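Translation initiation factor 4E (Ascaris suum, PDB 3M94) binds a trimethylguanosine cap and, as an eIF4E, probably recruits capped messenger RNA for translation initiation. Local coordinates at residues Gly54-Phe60 with Gly117-Arg123; Gln46-Gly50 with Leu92-Trp96. All coordinates share one frame; numbering follows the deposited sequence.

Contact 1: Gly54-Phe60 with Gly117-Arg123; sequences GSDYYLF and GAVVNVR. With M7M (N,N,7-trimethylguanosine 5'-(trihydrogen diphosphate)), chain C.
D56 to F60 run antiparallel to G117 to N121, the short strand axes approaching to 4.5 Å. Backbone hydrogen bonds join Y57 with V120 and L59 with A118, two bonds to each pair. Beyond the strand ends, G54 N still bonds to V122 O and V122 N to S55 O.

Polar side chains take over at this end. In R123 the bend at chi2 (-67°) turns the guanidinium back beside the 54-56 backbone, one face over N121 CB and its edge toward D56 and S55; NH1 forms a salt bridge with D56 OD1 (2.9 Å) and also bonds to S55 O (3.1 Å). N121 ND2 reaches D56 OD1 at 2.9 Å from above the carboxylate plane, nearly straight at 175°, whereas the guanidinium lies close to that plane. An aspartate suits a place where one oxygen must accept from both an amide and a guanidinium. R123 is thus held so that its NE can bond to phosphate oxygen OBA of the cap analogue (3.2 Å).

Apolar packing holds the rest. With no side chain, G117 lets the F60 ring lie flat over its backbone: a CH-pi contact, G117 CA being 3.7 Å from the F60 ring centroid. V119 CG2 is wedged between the rings, 3.7 Å from F60 CE1 at that ring's edge and 3.5 Å from Y58 CD1, while CG1 lies beside Y58 CE1. On the other face, V120 CG1 meets Y57 CB.

Here two central strands of the curved eIF4E sheet meet, and N121 and R123 complete the cap pocket with W22, M67, W68, E69 and K128.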
loop_
_atom_site.group_PDB
_atom_site.type_symbol
_atom_site.label_atom_id
_atom_site.label_comp_id
_atom_site.label_asym_id
_atom_site.label_seq_id
_atom_site.Cartn_x
_atom_site.Cartn_y
_atom_site.Cartn_z
ATOM N N GLY A 54 1.807 6.899 14.950
ATOM C CA GLY A 54 0.361 6.908 14.767
ATOM C C GLY A 54 -0.134 7.453 13.428
ATOM O O GLY A 54 -1.314 7.302 13.105
ATOM N N SER A 55 0.750 8.089 12.658
ATOM C CA SER A 55 0.381 8.615 11.339
ATOM C C SER A 55 0.429 7.543 10.258
ATOM O O SER A 55 1.196 6.581 10.385
ATOM C CB SER A 55 1.294 9.771 10.936
ATOM O OG SER A 55 1.087 10.864 11.790
ATOM N N ASP A 56 -0.378 7.730 9.205
ATOM C CA ASP A 56 -0.418 6.832 8.025
ATOM C C ASP A 56 -0.433 7.606 6.711
ATOM O O ASP A 56 -0.901 8.743 6.661
ATOM C CB ASP A 56 -1.710 6.013 7.971
ATOM C CG ASP A 56 -2.115 5.419 9.295
ATOM O OD1 ASP A 56 -1.272 4.868 10.035
ATOM O OD2 ASP A 56 -3.324 5.474 9.559
ATOM N N TYR A 57 0.033 6.954 5.645
ATOM C CA TYR A 57 -0.279 7.364 4.275
ATOM C C TYR A 57 -1.099 6.255 3.637
ATOM O O TYR A 57 -0.911 5.080 3.973
ATOM C CB TYR A 57 0.986 7.563 3.446
ATOM C CG TYR A 57 1.747 8.870 3.625
ATOM C CD1 TYR A 57 3.131 8.866 3.790
ATOM C CD2 TYR A 57 1.105 10.095 3.559
ATOM C CE1 TYR A 57 3.857 10.057 3.915
ATOM C CE2 TYR A 57 1.813 11.294 3.677
ATOM C CZ TYR A 57 3.185 11.260 3.866
ATOM O OH TYR A 57 3.883 12.434 3.971
ATOM N N TYR A 58 -2.002 6.626 2.726
ATOM C CA TYR A 58 -2.769 5.665 1.929
ATOM C C TYR A 58 -2.698 6.103 0.473
ATOM O O TYR A 58 -2.796 7.287 0.178
ATOM C CB TYR A 58 -4.246 5.604 2.344
ATOM C CG TYR A 58 -4.502 5.396 3.831
ATOM C CD1 TYR A 58 -4.839 4.143 4.333
ATOM C CD2 TYR A 58 -4.444 6.464 4.724
ATOM C CE1 TYR A 58 -5.088 3.943 5.700
ATOM C CE2 TYR A 58 -4.682 6.275 6.093
ATOM C CZ TYR A 58 -5.004 5.017 6.567
ATOM O OH TYR A 58 -5.239 4.845 7.902
ATOM N N LEU A 59 -2.522 5.138 -0.430
ATOM C CA LEU A 59 -2.661 5.417 -1.847
ATOM C C LEU A 59 -3.694 4.467 -2.417
ATOM O O LEU A 59 -3.412 3.271 -2.575
ATOM C CB LEU A 59 -1.342 5.288 -2.619
ATOM C CG LEU A 59 -1.489 5.957 -4.011
ATOM C CD1 LEU A 59 -1.273 7.489 -3.929
ATOM C CD2 LEU A 59 -0.566 5.342 -5.047
ATOM N N PHE A 60 -4.889 4.997 -2.707
ATOM C CA PHE A 60 -5.998 4.169 -3.165
ATOM C C PHE A 60 -6.552 4.662 -4.487
ATOM O O PHE A 60 -6.464 5.869 -4.806
ATOM C CB PHE A 60 -7.112 4.106 -2.114
ATOM C CG PHE A 60 -6.856 3.073 -1.014
ATOM C CD1 PHE A 60 -5.748 3.196 -0.165
ATOM C CD2 PHE A 60 -7.695 1.973 -0.861
ATOM C CE1 PHE A 60 -5.483 2.251 0.806
ATOM C CE2 PHE A 60 -7.447 1.030 0.132
ATOM C CZ PHE A 60 -6.334 1.166 0.957
ATOM N N GLY A 117 -5.552 -0.553 -2.859
ATOM C CA GLY A 117 -4.539 0.454 -2.602
ATOM C C GLY A 117 -3.484 0.003 -1.625
ATOM O O GLY A 117 -3.497 -1.148 -1.178
ATOM N N ALA A 118 -2.577 0.912 -1.286
ATOM C CA ALA A 118 -1.496 0.626 -0.335
ATOM C C ALA A 118 -1.591 1.471 0.933
ATOM O O ALA A 118 -2.120 2.590 0.909
ATOM C CB ALA A 118 -0.162 0.864 -0.993
ATOM N N VAL A 119 -1.028 0.950 2.023
ATOM C CA VAL A 119 -1.046 1.640 3.307
ATOM C C VAL A 119 0.299 1.513 4.012
ATOM O O VAL A 119 0.857 0.407 4.127
ATOM C CB VAL A 119 -2.111 1.033 4.259
ATOM C CG1 VAL A 119 -2.183 1.814 5.597
ATOM C CG2 VAL A 119 -3.469 0.974 3.589
ATOM N N VAL A 120 0.813 2.641 4.500
ATOM C CA VAL A 120 1.892 2.587 5.460
ATOM C C VAL A 120 1.420 3.144 6.806
ATOM O O VAL A 120 0.916 4.270 6.878
ATOM C CB VAL A 120 3.200 3.255 4.947
ATOM C CG1 VAL A 120 2.960 4.688 4.464
ATOM C CG2 VAL A 120 4.310 3.205 6.035
ATOM N N ASN A 121 1.559 2.329 7.855
ATOM C CA ASN A 121 1.286 2.751 9.227
ATOM C C ASN A 121 2.624 2.956 9.921
ATOM O O ASN A 121 3.439 2.035 9.976
ATOM C CB ASN A 121 0.468 1.689 9.983
ATOM C CG ASN A 121 -0.776 1.250 9.215
ATOM O OD1 ASN A 121 -0.868 0.105 8.783
ATOM N ND2 ASN A 121 -1.735 2.165 9.037
ATOM N N VAL A 122 2.864 4.166 10.423
ATOM C CA VAL A 122 4.088 4.454 11.155
ATOM C C VAL A 122 3.765 4.316 12.635
ATOM O O VAL A 122 2.900 5.044 13.157
ATOM C CB VAL A 122 4.649 5.860 10.825
ATOM C CG1 VAL A 122 5.703 6.286 11.826
ATOM C CG2 VAL A 122 5.228 5.893 9.432
ATOM N N ARG A 123 4.452 3.381 13.304
ATOM C CA ARG A 123 4.175 3.065 14.704
ATOM C C ARG A 123 5.461 2.941 15.560
ATOM O O ARG A 123 6.557 2.716 15.030
ATOM C CB ARG A 123 3.339 1.770 14.803
ATOM C CG ARG A 123 1.981 1.768 14.068
ATOM C CD ARG A 123 0.972 2.750 14.685
ATOM N NE ARG A 123 -0.305 2.801 13.958
ATOM C CZ ARG A 123 -0.571 3.572 12.897
ATOM N NH1 ARG A 123 0.347 4.387 12.382
ATOM N NH2 ARG A 123 -1.775 3.528 12.340
HETATM O OAX M7M C . -2.983 -1.178 16.030
HETATM O OAY M7M C . -0.920 -0.528 14.839
HETATM P PAZ M7M C . -2.370 -0.199 14.915
HETATM O OBA M7M C . -2.783 1.199 15.225
HETATM O OBB M7M C . -11.283 1.460 8.494
HETATM C CBC M7M C . -8.570 1.214 8.880
HETATM O OBD M7M C . -3.066 -0.614 13.532
HETATM N NBE M7M C . -12.547 2.168 10.197
HETATM C CBF M7M C . -11.373 1.845 9.668
HETATM C CBG M7M C . -10.290 1.947 10.491
HETATM N NBH M7M C . -9.050 1.677 10.188
HETATM C CBI M7M C . -8.336 1.914 11.274
HETATM O OBJ M7M C . -2.812 1.485 12.207
HETATM P PBK M7M C . -3.765 0.419 12.524
HETATM O OBL M7M C . -4.436 -0.373 11.464
HETATM C CBM M7M C . -12.620 2.571 11.463
HETATM N NBN M7M C . -11.562 2.672 12.270
HETATM C CBO M7M C . -10.370 2.356 11.778
HETATM N NBP M7M C . -9.143 2.334 12.237
HETATM C CBQ M7M C . -8.731 2.696 13.591
HETATM O OBR M7M C . -7.331 2.574 13.752
HETATM C CBS M7M C . -6.976 1.403 14.467
HETATM C CBT M7M C . -6.118 0.518 13.591
HETATM O OBU M7M C . -4.836 1.081 13.483
HETATM N NBV M7M C . -13.828 2.870 11.907
HETATM C CBW M7M C . -14.001 3.316 13.263
HETATM C CBX M7M C . -9.357 1.690 14.506
HETATM C CBY M7M C . -8.268 0.668 14.676
HETATM C CBZ M7M C . -14.951 2.740 11.010
HETATM O OCA M7M C . -9.630 2.370 15.717
HETATM O OCB M7M C . -8.276 0.076 15.964
#

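Contact 2: Gln46-Gly50 with Leu92-Trp96; sequences QAASG and LDHYW
D93 swings its carboxylate beside its own backbone N (chi1 -62°), which carries it off the helix flank to meet S49, and the S49 hydroxyl turns to it by sitting between the backbone N and the carbonyl carbon (chi1 53°). In this way each carboxylate oxygen receives a hydrogen bond from the same residue. S49 N donates to D93 OD1 at 2.8 Å, through the syn lone pair of OD1. S49 OG donates to D93 OD2 at only 2.5 Å, a short bond that likewise arrives on the syn side, though somewhat out of the carboxylate plane. Held by two bonds, the carboxylate has little freedom to rotate. At the margin the methyl of A47 lies beside the same oxygen, its CB 3.5 Å from D93 OD2. Serine suits the place because its short side chain can bond alongside its own amide, and aspartate because it offers two acceptors at a matching spacing. The bonds would probably favour the charged form of D93.

Next to this polar pair lies an apolar patch made by A48, L92 and W96. A48, whose methyl points to the helix, is small enough to slip between neighbours: A48 CB lies 4.2 Å from L92 CD2 and 4.3 Å from W96 CD1, approaching the indole obliquely. L92 also sets CD2 3.8 Å from S49 CA, while its side chain packs on V120 and V129 of the sheet. The S49 carbonyl has a partner one turn earlier on the same helix, R88 NH2.

The arrangement joins a short 3-10 turn, in the loop that leads to strand 56-61, to the flank of helix 88-104, one of the helices packed on the back of the eIF4E sheet.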
loop_
_atom_site.group_PDB
_atom_site.type_symbol
_atom_site.label_atom_id
_atom_site.label_comp_id
_atom_site.label_asym_id
_atom_site.label_seq_id
_atom_site.Cartn_x
_atom_site.Cartn_y
_atom_site.Cartn_z
ATOM N N GLN A 46 6.270 14.735 3.022
ATOM C CA GLN A 46 7.217 14.179 3.987
ATOM C C GLN A 46 7.422 12.674 3.796
ATOM O O GLN A 46 6.476 11.940 3.529
ATOM C CB GLN A 46 6.708 14.461 5.397
ATOM C CG GLN A 46 7.703 14.213 6.501
ATOM C CD GLN A 46 7.172 14.631 7.866
ATOM O OE1 GLN A 46 5.992 14.981 8.017
ATOM N NE2 GLN A 46 8.047 14.592 8.872
ATOM N N ALA A 47 8.667 12.226 3.956
ATOM C CA ALA A 47 9.007 10.804 3.870
ATOM C C ALA A 47 8.230 10.052 4.954
ATOM O O ALA A 47 7.960 10.607 6.039
ATOM C CB ALA A 47 10.511 10.610 4.037
ATOM N N ALA A 48 7.840 8.813 4.648
ATOM C CA ALA A 48 7.105 7.994 5.607
ATOM C C ALA A 48 7.874 7.912 6.929
ATOM O O ALA A 48 7.294 8.106 8.004
ATOM C CB ALA A 48 6.854 6.592 5.039
ATOM N N SER A 49 9.181 7.674 6.828
ATOM C CA SER A 49 10.056 7.491 7.993
ATOM C C SER A 49 10.072 8.709 8.894
ATOM O O SER A 49 10.374 8.589 10.072
ATOM C CB SER A 49 11.485 7.157 7.558
ATOM O OG SER A 49 11.975 8.113 6.629
ATOM N N GLY A 50 9.723 9.870 8.328
ATOM C CA GLY A 50 9.703 11.129 9.059
ATOM C C GLY A 50 8.419 11.386 9.820
ATOM O O GLY A 50 8.351 12.328 10.611
ATOM N N LEU A 92 11.920 1.365 5.478
ATOM C CA LEU A 92 10.571 1.953 5.447
ATOM C C LEU A 92 10.244 2.740 4.148
ATOM O O LEU A 92 9.308 2.376 3.420
ATOM C CB LEU A 92 10.266 2.778 6.699
ATOM C CG LEU A 92 8.787 3.180 6.784
ATOM C CD1 LEU A 92 7.899 1.917 6.817
ATOM C CD2 LEU A 92 8.503 4.074 7.975
ATOM N N ASP A 93 11.029 3.777 3.852
ATOM C CA ASP A 93 10.802 4.600 2.650
ATOM C C ASP A 93 10.986 3.843 1.339
ATOM O O ASP A 93 10.235 4.065 0.385
ATOM C CB ASP A 93 11.685 5.848 2.652
ATOM C CG ASP A 93 11.395 6.761 3.820
ATOM O OD1 ASP A 93 10.292 6.665 4.407
ATOM O OD2 ASP A 93 12.291 7.561 4.165
ATOM N N HIS A 94 11.978 2.958 1.300
ATOM C CA HIS A 94 12.223 2.115 0.133
ATOM C C HIS A 94 11.022 1.201 -0.140
ATOM O O HIS A 94 10.514 1.167 -1.252
ATOM C CB HIS A 94 13.504 1.299 0.331
ATOM C CG HIS A 94 13.870 0.444 -0.843
ATOM N ND1 HIS A 94 14.537 0.939 -1.945
ATOM C CD2 HIS A 94 13.688 -0.880 -1.076
ATOM C CE1 HIS A 94 14.732 -0.039 -2.815
ATOM N NE2 HIS A 94 14.224 -1.153 -2.313
ATOM N N TYR A 95 10.572 0.473 0.883
ATOM C CA TYR A 95 9.401 -0.397 0.765
ATOM C C TYR A 95 8.168 0.358 0.248
ATOM O O TYR A 95 7.529 -0.081 -0.704
ATOM C CB TYR A 95 9.093 -1.068 2.106
ATOM C CG TYR A 95 9.911 -2.318 2.436
ATOM C CD1 TYR A 95 9.636 -3.055 3.589
ATOM C CD2 TYR A 95 10.939 -2.774 1.594
ATOM C CE1 TYR A 95 10.365 -4.219 3.915
ATOM C CE2 TYR A 95 11.674 -3.944 1.906
ATOM C CZ TYR A 95 11.382 -4.653 3.078
ATOM O OH TYR A 95 12.083 -5.802 3.406
ATOM N N TRP A 96 7.849 1.487 0.886
ATOM C CA TRP A 96 6.695 2.314 0.518
ATOM C C TRP A 96 6.758 2.816 -0.924
ATOM O O TRP A 96 5.817 2.620 -1.679
ATOM C CB TRP A 96 6.546 3.482 1.496
ATOM C CG TRP A 96 5.391 4.429 1.226
ATOM C CD1 TRP A 96 5.478 5.759 1.047
ATOM C CD2 TRP A 96 3.991 4.098 1.151
ATOM N NE1 TRP A 96 4.223 6.295 0.863
ATOM C CE2 TRP A 96 3.293 5.294 0.931
ATOM C CE3 TRP A 96 3.262 2.897 1.252
ATOM C CZ2 TRP A 96 1.892 5.343 0.786
ATOM C CZ3 TRP A 96 1.873 2.945 1.142
ATOM C CH2 TRP A 96 1.202 4.164 0.907
#

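Overall arrangement
From the N terminus, strands 4-14 and 26-34 and helix 35-42 come first, and then the chain enters 46-50, the first half of contact 2, and almost at once 54-60, the first half of contact 1. Contact 2 closes its loop at 92-96 on helix 88-104; contact 1 closes later, at 117-123 on the next strand, so the two loops cross. Their centres lie about 10 Å apart. Q46 O probably accepts a hydrogen bond from Y57 OH, and W96 packs on V120, which ties loop, helix and sheet together. Contact 1 faces the cap on one side, and contact 2 lies on the helix side of the sheet.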